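Local coordinates for protein Phosphoglucosamine/phosphogalactosamine mutase (Sulfolobus tokodaii, PDB 2F7L) that catalyses the magnesium-dependent interconversion of glucosamine 6-phosphate and glucosamine 1-phosphate and, likewise, of the galactosamine phosphates, at residues V163-E166 against K167-K171; L190-A194 against L195-I199; G342-S345 against F346-M349; L350-L353 against A354-V358. All coordinates share one frame; numbering follows the deposited sequence.

Contact 1 (V163-E166 against K167-K171)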
# COMPACT_ATOMS: atom_id res chain seq x y z
N VAL A 163 7.91 16.83 9.84
CA VAL A 163 6.79 17.50 10.51
C VAL A 163 7.25 18.33 11.71
O VAL A 163 8.25 18.02 12.36
CB VAL A 163 5.74 16.49 11.01
CG1 VAL A 163 5.24 15.64 9.85
CG2 VAL A 163 6.31 15.64 12.10
N ASP A 164 6.52 19.40 11.98
CA ASP A 164 6.82 20.27 13.11
C ASP A 164 6.60 19.47 14.37
O ASP A 164 5.50 19.48 14.90
CB ASP A 164 5.86 21.44 13.11
CG ASP A 164 6.21 22.48 14.15
OD1 ASP A 164 6.70 22.10 15.25
OD2 ASP A 164 5.97 23.67 13.86
N ILE A 165 7.62 18.79 14.86
CA ILE A 165 7.46 17.98 16.06
C ILE A 165 6.91 18.71 17.28
O ILE A 165 6.08 18.17 18.02
CB ILE A 165 8.76 17.33 16.47
CG1 ILE A 165 9.25 16.42 15.35
CG2 ILE A 165 8.55 16.56 17.79
CD1 ILE A 165 10.51 15.68 15.71
N GLU A 166 7.38 19.93 17.51
CA GLU A 166 6.92 20.68 18.66
C GLU A 166 5.45 21.09 18.53
O GLU A 166 4.65 20.87 19.45
CB GLU A 166 7.82 21.90 18.88
CG GLU A 166 9.22 21.53 19.37
CD GLU A 166 9.20 20.51 20.53
OE1 GLU A 166 8.32 20.63 21.43
OE2 GLU A 166 10.06 19.60 20.56
N LYS A 167 5.08 21.67 17.38
CA LYS A 167 3.70 22.09 17.16
C LYS A 167 2.72 20.97 17.53
O LYS A 167 1.77 21.18 18.29
CB LYS A 167 3.51 22.51 15.70
CG LYS A 167 2.06 22.72 15.22
CD LYS A 167 1.33 23.83 15.95
CE LYS A 167 -0.10 24.01 15.39
NZ LYS A 167 -1.10 24.60 16.37
N ILE A 168 2.98 19.77 17.01
CA ILE A 168 2.12 18.62 17.27
C ILE A 168 2.24 18.15 18.71
O ILE A 168 1.25 17.76 19.33
CB ILE A 168 2.50 17.44 16.34
CG1 ILE A 168 2.36 17.87 14.88
CG2 ILE A 168 1.61 16.24 16.62
CD1 ILE A 168 3.02 16.91 13.90
N LYS A 169 3.45 18.19 19.23
CA LYS A 169 3.69 17.74 20.59
C LYS A 169 2.84 18.56 21.54
O LYS A 169 2.35 18.07 22.56
CB LYS A 169 5.17 17.87 20.95
CG LYS A 169 5.61 16.91 22.05
CD LYS A 169 7.02 17.17 22.55
CE LYS A 169 8.03 17.10 21.43
NZ LYS A 169 9.39 17.53 21.89
N LYS A 170 2.64 19.82 21.17
CA LYS A 170 1.87 20.76 21.97
C LYS A 170 0.41 20.36 22.11
O LYS A 170 -0.18 20.50 23.18
CB LYS A 170 1.98 22.16 21.34
CG LYS A 170 1.07 23.24 21.93
CD LYS A 170 1.37 24.61 21.27
CE LYS A 170 0.40 25.72 21.71
NZ LYS A 170 0.37 25.95 23.20
N LYS A 171 -0.18 19.86 21.02
CA LYS A 171 -1.58 19.46 21.01
C LYS A 171 -1.85 18.24 21.89
O LYS A 171 -3.00 17.91 22.17
CB LYS A 171 -2.01 19.14 19.58
CG LYS A 171 -1.92 20.32 18.64
CD LYS A 171 -3.06 21.30 18.84
CE LYS A 171 -2.90 22.52 17.94
NZ LYS A 171 -4.11 23.38 17.95

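Contact 2 (L190-A194 against L195-I199)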
# COMPACT_ATOMS: atom_id res chain seq x y z
N LEU A 190 6.14 4.53 18.00
CA LEU A 190 7.34 5.27 18.28
C LEU A 190 7.19 6.66 17.71
O LEU A 190 7.54 7.64 18.36
CB LEU A 190 8.55 4.54 17.69
CG LEU A 190 9.55 3.80 18.61
CD1 LEU A 190 8.91 3.24 19.84
CD2 LEU A 190 10.19 2.72 17.80
N VAL A 191 6.67 6.77 16.50
CA VAL A 191 6.50 8.11 15.94
C VAL A 191 5.50 8.88 16.82
O VAL A 191 5.72 10.05 17.11
CB VAL A 191 6.05 8.08 14.43
CG1 VAL A 191 7.09 7.41 13.58
CG2 VAL A 191 4.77 7.33 14.28
N ALA A 192 4.43 8.22 17.27
CA ALA A 192 3.44 8.88 18.13
C ALA A 192 4.11 9.45 19.38
O ALA A 192 3.87 10.60 19.77
CB ALA A 192 2.34 7.89 18.54
N ARG A 193 4.96 8.63 20.01
CA ARG A 193 5.69 9.03 21.20
C ARG A 193 6.53 10.29 20.98
O ARG A 193 6.67 11.12 21.88
CB ARG A 193 6.59 7.90 21.66
CG ARG A 193 6.80 7.85 23.14
CD ARG A 193 7.53 6.60 23.51
NE ARG A 193 8.77 6.51 22.76
CZ ARG A 193 9.74 5.63 23.00
NH1 ARG A 193 9.64 4.75 23.98
NH2 ARG A 193 10.83 5.64 22.24
N ALA A 194 7.09 10.42 19.79
CA ALA A 194 7.90 11.60 19.50
C ALA A 194 7.02 12.82 19.39
O ALA A 194 7.42 13.91 19.77
CB ALA A 194 8.71 11.42 18.23
N LEU A 195 5.81 12.64 18.85
CA LEU A 195 4.89 13.76 18.71
C LEU A 195 4.08 13.92 20.01
O LEU A 195 3.01 14.52 20.04
CB LEU A 195 3.98 13.53 17.50
CG LEU A 195 4.84 13.10 16.30
CD1 LEU A 195 4.01 12.96 15.04
CD2 LEU A 195 5.95 14.12 16.09
N GLY A 196 4.62 13.37 21.09
CA GLY A 196 3.96 13.44 22.37
C GLY A 196 2.46 13.18 22.46
O GLY A 196 1.70 14.07 22.87
N CYS A 197 2.00 11.98 22.13
CA CYS A 197 0.58 11.68 22.22
C CYS A 197 0.34 10.72 23.37
O CYS A 197 1.28 10.12 23.89
CB CYS A 197 0.07 10.99 20.95
SG CYS A 197 0.68 11.58 19.35
N LYS A 198 -0.92 10.58 23.79
CA LYS A 198 -1.25 9.59 24.80
C LYS A 198 -1.52 8.46 23.81
O LYS A 198 -2.33 8.62 22.89
CB LYS A 198 -2.52 9.97 25.55
CG LYS A 198 -2.68 9.27 26.88
CD LYS A 198 -4.02 9.63 27.50
CE LYS A 198 -4.06 9.24 28.97
NZ LYS A 198 -3.66 7.83 29.15
N ILE A 199 -0.83 7.33 23.97
CA ILE A 199 -0.97 6.23 23.02
C ILE A 199 -1.68 4.99 23.52
O ILE A 199 -1.33 4.44 24.56
CB ILE A 199 0.41 5.80 22.51
CG1 ILE A 199 1.18 7.01 22.02
CG2 ILE A 199 0.26 4.78 21.41
CD1 ILE A 199 2.66 6.76 21.90

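Contact 3 (G342-S345 against F346-M349)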
# COMPACT_ATOMS: atom_id res chain seq x y z
N GLY A 342 2.68 3.98 5.91
CA GLY A 342 1.68 4.20 6.95
C GLY A 342 2.04 5.13 8.11
O GLY A 342 1.24 5.98 8.52
N ALA A 343 3.24 4.97 8.67
CA ALA A 343 3.62 5.83 9.77
C ALA A 343 3.80 7.21 9.19
O ALA A 343 3.36 8.19 9.80
CB ALA A 343 4.92 5.37 10.41
N MET A 344 4.42 7.30 8.01
CA MET A 344 4.63 8.61 7.42
C MET A 344 3.29 9.31 7.31
O MET A 344 3.19 10.52 7.52
CB MET A 344 5.25 8.53 6.03
CG MET A 344 5.61 9.91 5.43
SD MET A 344 6.99 10.76 6.25
CE MET A 344 6.12 11.76 7.47
N SER A 345 2.26 8.53 7.00
CA SER A 345 0.92 9.07 6.84
C SER A 345 0.34 9.51 8.15
O SER A 345 -0.26 10.58 8.23
CB SER A 345 0.03 8.01 6.21
OG SER A 345 0.58 7.60 4.99
N PHE A 346 0.50 8.68 9.17
CA PHE A 346 -0.02 8.99 10.50
C PHE A 346 0.58 10.31 11.02
O PHE A 346 -0.11 11.12 11.66
CB PHE A 346 0.32 7.85 11.46
CG PHE A 346 0.11 8.19 12.91
CD1 PHE A 346 -1.16 8.21 13.46
CD2 PHE A 346 1.19 8.50 13.72
CE1 PHE A 346 -1.35 8.52 14.80
CE2 PHE A 346 1.01 8.82 15.07
CZ PHE A 346 -0.27 8.83 15.60
N ALA A 347 1.86 10.52 10.74
CA ALA A 347 2.57 11.73 11.15
C ALA A 347 2.06 12.96 10.40
O ALA A 347 1.84 14.03 10.99
CB ALA A 347 4.08 11.57 10.92
N LEU A 348 1.89 12.82 9.09
CA LEU A 348 1.41 13.92 8.30
C LEU A 348 0.00 14.28 8.74
O LEU A 348 -0.38 15.44 8.74
CB LEU A 348 1.41 13.56 6.82
CG LEU A 348 2.78 13.51 6.15
CD1 LEU A 348 2.66 12.95 4.75
CD2 LEU A 348 3.37 14.91 6.12
N MET A 349 -0.77 13.27 9.12
CA MET A 349 -2.14 13.51 9.53
C MET A 349 -2.17 14.34 10.80
O MET A 349 -2.90 15.32 10.89
CB MET A 349 -2.89 12.20 9.74
CG MET A 349 -4.40 12.37 9.95
SD MET A 349 -5.24 13.06 8.51
CE MET A 349 -5.89 11.56 7.75

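Contact 4 (L350-L353 against A354-V358)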
# COMPACT_ATOMS: atom_id res chain seq x y z
N LEU A 350 -1.38 13.94 11.79
CA LEU A 350 -1.31 14.67 13.05
C LEU A 350 -0.81 16.10 12.81
O LEU A 350 -1.06 16.98 13.63
CB LEU A 350 -0.38 13.96 14.05
CG LEU A 350 -0.86 12.64 14.66
CD1 LEU A 350 0.08 12.23 15.77
CD2 LEU A 350 -2.27 12.80 15.22
N GLU A 351 -0.10 16.33 11.71
CA GLU A 351 0.36 17.68 11.43
C GLU A 351 -0.84 18.45 10.91
O GLU A 351 -1.31 19.38 11.56
CB GLU A 351 1.50 17.70 10.40
CG GLU A 351 2.63 18.66 10.79
CD GLU A 351 3.58 19.03 9.64
OE1 GLU A 351 4.65 19.62 9.92
OE2 GLU A 351 3.26 18.75 8.46
N LEU A 352 -1.36 18.03 9.76
CA LEU A 352 -2.54 18.63 9.13
C LEU A 352 -3.63 18.91 10.17
O LEU A 352 -4.23 19.99 10.21
CB LEU A 352 -3.04 17.66 8.05
CG LEU A 352 -4.17 17.99 7.07
CD1 LEU A 352 -5.43 17.22 7.45
CD2 LEU A 352 -4.39 19.50 7.03
N LEU A 353 -3.88 17.94 11.03
CA LEU A 353 -4.87 18.05 12.08
C LEU A 353 -4.47 19.11 13.11
O LEU A 353 -5.31 19.84 13.64
CB LEU A 353 -5.03 16.70 12.77
CG LEU A 353 -6.42 16.31 13.29
CD1 LEU A 353 -6.77 17.23 14.43
CD2 LEU A 353 -7.46 16.40 12.17
N ALA A 354 -3.18 19.18 13.40
CA ALA A 354 -2.66 20.12 14.39
C ALA A 354 -2.75 21.56 13.93
O ALA A 354 -3.08 22.46 14.70
CB ALA A 354 -1.22 19.79 14.70
N ASN A 355 -2.45 21.78 12.66
CA ASN A 355 -2.46 23.11 12.08
C ASN A 355 -3.87 23.62 11.74
O ASN A 355 -4.06 24.81 11.54
CB ASN A 355 -1.58 23.12 10.83
CG ASN A 355 -1.14 24.52 10.44
OD1 ASN A 355 -0.61 24.74 9.35
ND2 ASN A 355 -1.37 25.48 11.33
N GLU A 356 -4.85 22.73 11.68
CA GLU A 356 -6.22 23.17 11.37
C GLU A 356 -6.98 23.41 12.67
O GLU A 356 -8.04 24.04 12.69
CB GLU A 356 -6.94 22.11 10.54
CG GLU A 356 -6.25 21.79 9.22
CD GLU A 356 -6.26 22.96 8.26
OE1 GLU A 356 -7.36 23.53 8.08
OE2 GLU A 356 -5.21 23.31 7.67
N ASN A 357 -6.41 22.91 13.76
CA ASN A 357 -7.00 23.04 15.08
C ASN A 357 -8.47 22.61 15.10
O ASN A 357 -9.27 23.13 15.88
CB ASN A 357 -6.86 24.47 15.58
CG ASN A 357 -7.00 24.57 17.09
OD1 ASN A 357 -7.07 25.66 17.66
ND2 ASN A 357 -7.04 23.41 17.75
N VAL A 358 -8.80 21.65 14.25
CA VAL A 358 -10.15 21.11 14.14
C VAL A 358 -10.08 19.61 14.46
O VAL A 358 -9.04 18.99 14.28
CB VAL A 358 -10.67 21.30 12.71
CG1 VAL A 358 -11.85 20.42 12.47
CG2 VAL A 358 -11.04 22.74 12.51

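Contact 1 (V163-E166 against K167-K171)
Val163 meets the first turn of helix 165-171 through its CG2 methyl, which lies 4.0 Å from Ile168 CD1. The two branched side chains cross at about a right angle; both also touch the side chain of Glu351 in helix 342-356, and Ile168 touches Leu350 as well. Next comes Asp164, a short acid well suited to a helix start because its carboxylate can fold back to the first-turn N-H groups, which have no helical carbonyl before them. Its CG stands trans to its own N (chi1 -173°), which carries OD1 to 2.7 Å from Lys167 N. The bond is nearly straight at hydrogen, although the donor comes from above the carboxylate plane. The carbonyl O of Asp164 takes a further, weak bond from Ile168 N, while Asp164 N donates to Glu351 OE1 of the neighbouring helix.

Ile165 continues the pattern with a firmer bond: its O accepts from Lys169 N at 2.9 Å, and its CG2 lies 3.7 Å from Lys169 CE, so the aliphatic part of the lysine serves as an apolar neighbour before the charge is reached. Glu166 O receives Lys170 N at 2.8 Å. The Glu166 side chain, bent at chi2, runs alongside that of Lys169 in the same direction, and OE2 forms a salt bridge of 2.6 Å with Lys169 NZ, the amine arriving on the syn side. On the exposed surface, acid and base three residues apart can pair in this way. Together these features make a classic aspartate N-cap opening an amphipathic helix of alpha/beta/alpha domain II.

Contact 2 (L190-A194 against L195-I199)
Helix 188-194 runs out where Leu195 N still bonds to Val191 O, at 3.1 Å and in the carbonyl plane. Beyond it the chain turns: Gly196 N reaches Arg193 O and Cys197 N reaches back to Ala192 O at 3.3 Å, both weakly. With Gly196 at positive phi (44°), where glycine is favoured because it has no CB, this is the pattern of a Schellman motif. It reverses the chain so that residues 198-199 can enter the strand, the helix-to-strand half of the beta-alpha-beta unit 174-178, 188-194, 198-201.

Across the turn Ile199 points back at the helix, its CG1 opposite the carbonyl carbon (chi1 -51°) and its CD1 3.6 Å from Ala192 CB and 3.5 Å from Arg193 N. Alanine suits this spot because its small CB lets the isoleucine come close to the helix backbone, and Ala192 CB also lies 4.1 Å from Cys197 SG. Leu195 lays CG 3.3 Å from Val191 O and buries its branches against Leu160 of helix 151-160, Ile165 and Ile168 of helix 165-171 and Leu350 of helix 342-356. An alanine at this site would lose both branches and is likely to open a gap among these three helices.

Contact 3 (G342-S345 against F346-M349)
Met344 and Leu348, one helical turn apart, form the close-packed side of this contact. Holding CG trans to its N (chi1 -174°) and then bending at chi2 and chi3, the methionine curls its terminal methyl forward along the helix, toward the next turn. CE thereby comes to 4.0 Å from Leu348 CG and equally 4.0 Å from Ala347 CB, sitting over both. The flexible, unbranched thioether chain can make this bend, and the small methyl of alanine lets it settle. Leu348 crosses Met344 at a slant.

The other side is looser within the turn. Gly342 has no side chain to offer, Ala343 CB turns away from the following residues, and the Phe346 ring is led outward, with Ala343 O near the plane of the ring at its edge. Backbone bonds run through the whole contact, Leu348 N to Met344 O at 3.1 Å and Ala347 N to Ala343 O at 2.9 Å on the tight side. On the looser side they are the main link: Phe346 N bonds to Gly342 O at 2.9 Å and Met349 N to Ser345 O at 2.9 Å. Loose does not mean wet, since every residue is buried. Ser345 can be a serine in such surroundings because its OG is hydrogen-bonded to Asp341 O, one turn back.

At their nearest, Gly342 and the side chain of Asp245, a probable magnesium ligand, are about 6 Å apart, which places the start of helix 342-356 close to the probable metal site. Ala343, Met344 and Ala347 pack on helix 151-160, Phe346 on helix 188-194, and Ser345 and Met349 on helix 259-272, so this part of the helix packs on three others.

Contact 4 (L350-L353 against A354-V358)
The carboxylate of Glu356 is approached on its OE2 side by Leu352 CD2, at 3.9 Å, one turn earlier in the helix, the two side chains slanting across each other. Bent at chi2, the acid stays folded near the leucine, while OE1 makes a long, weak ion pair with Arg366. A leucine in its place would remove this charge and would probably leave Arg366 without that mate. The other carboxylate, of Glu351, serves partners beyond this turn: OE2 accepts from Trp269 NE1 and forms a salt bridge with Lys273, and OE1 accepts from Asp164 N, which together probably offset the cost of burying the acid.

The backbone bonds change along the helix. Asn355 N to Glu351 O is firm at 2.9 Å, whereas Ala354 N to Leu350 O, at 3.1 Å, and Asn357 N to Leu353 O, at 3.3 Å, are weak. Ala354, small, fits against Tyr173 and Ile168. The chain leaves helical angles at Asn357, whose positive phi (50°) asparagine accepts more readily than most residues. This is a helix C-terminus ended by a residue in the left-handed helical conformation, closing helix 342-356 of alpha/beta/alpha domain III.

How the contacts relate
All four contacts are short helical stretches or helix ends gathered where alpha/beta/alpha domains II and III meet. Contact 3 is wholly buried and mostly apolar, near the probable magnesium site; contacts 1, 2 and 4 are partly buried and lie away from the phosphoserine and metal sites. Contacts 3 and 4 are successive stretches of helix 342-356, which is the wall shared with domain II: Phe346 CE2 lies 3.8 Å from Ala192 CB, and Leu350 CD1 3.7 Å from Cys197 SG. Contact 1 opens a helix with an acid and a surface salt bridge, whereas contacts 2 and 4 close helices through positive-phi residues, glycine in one and asparagine in the other.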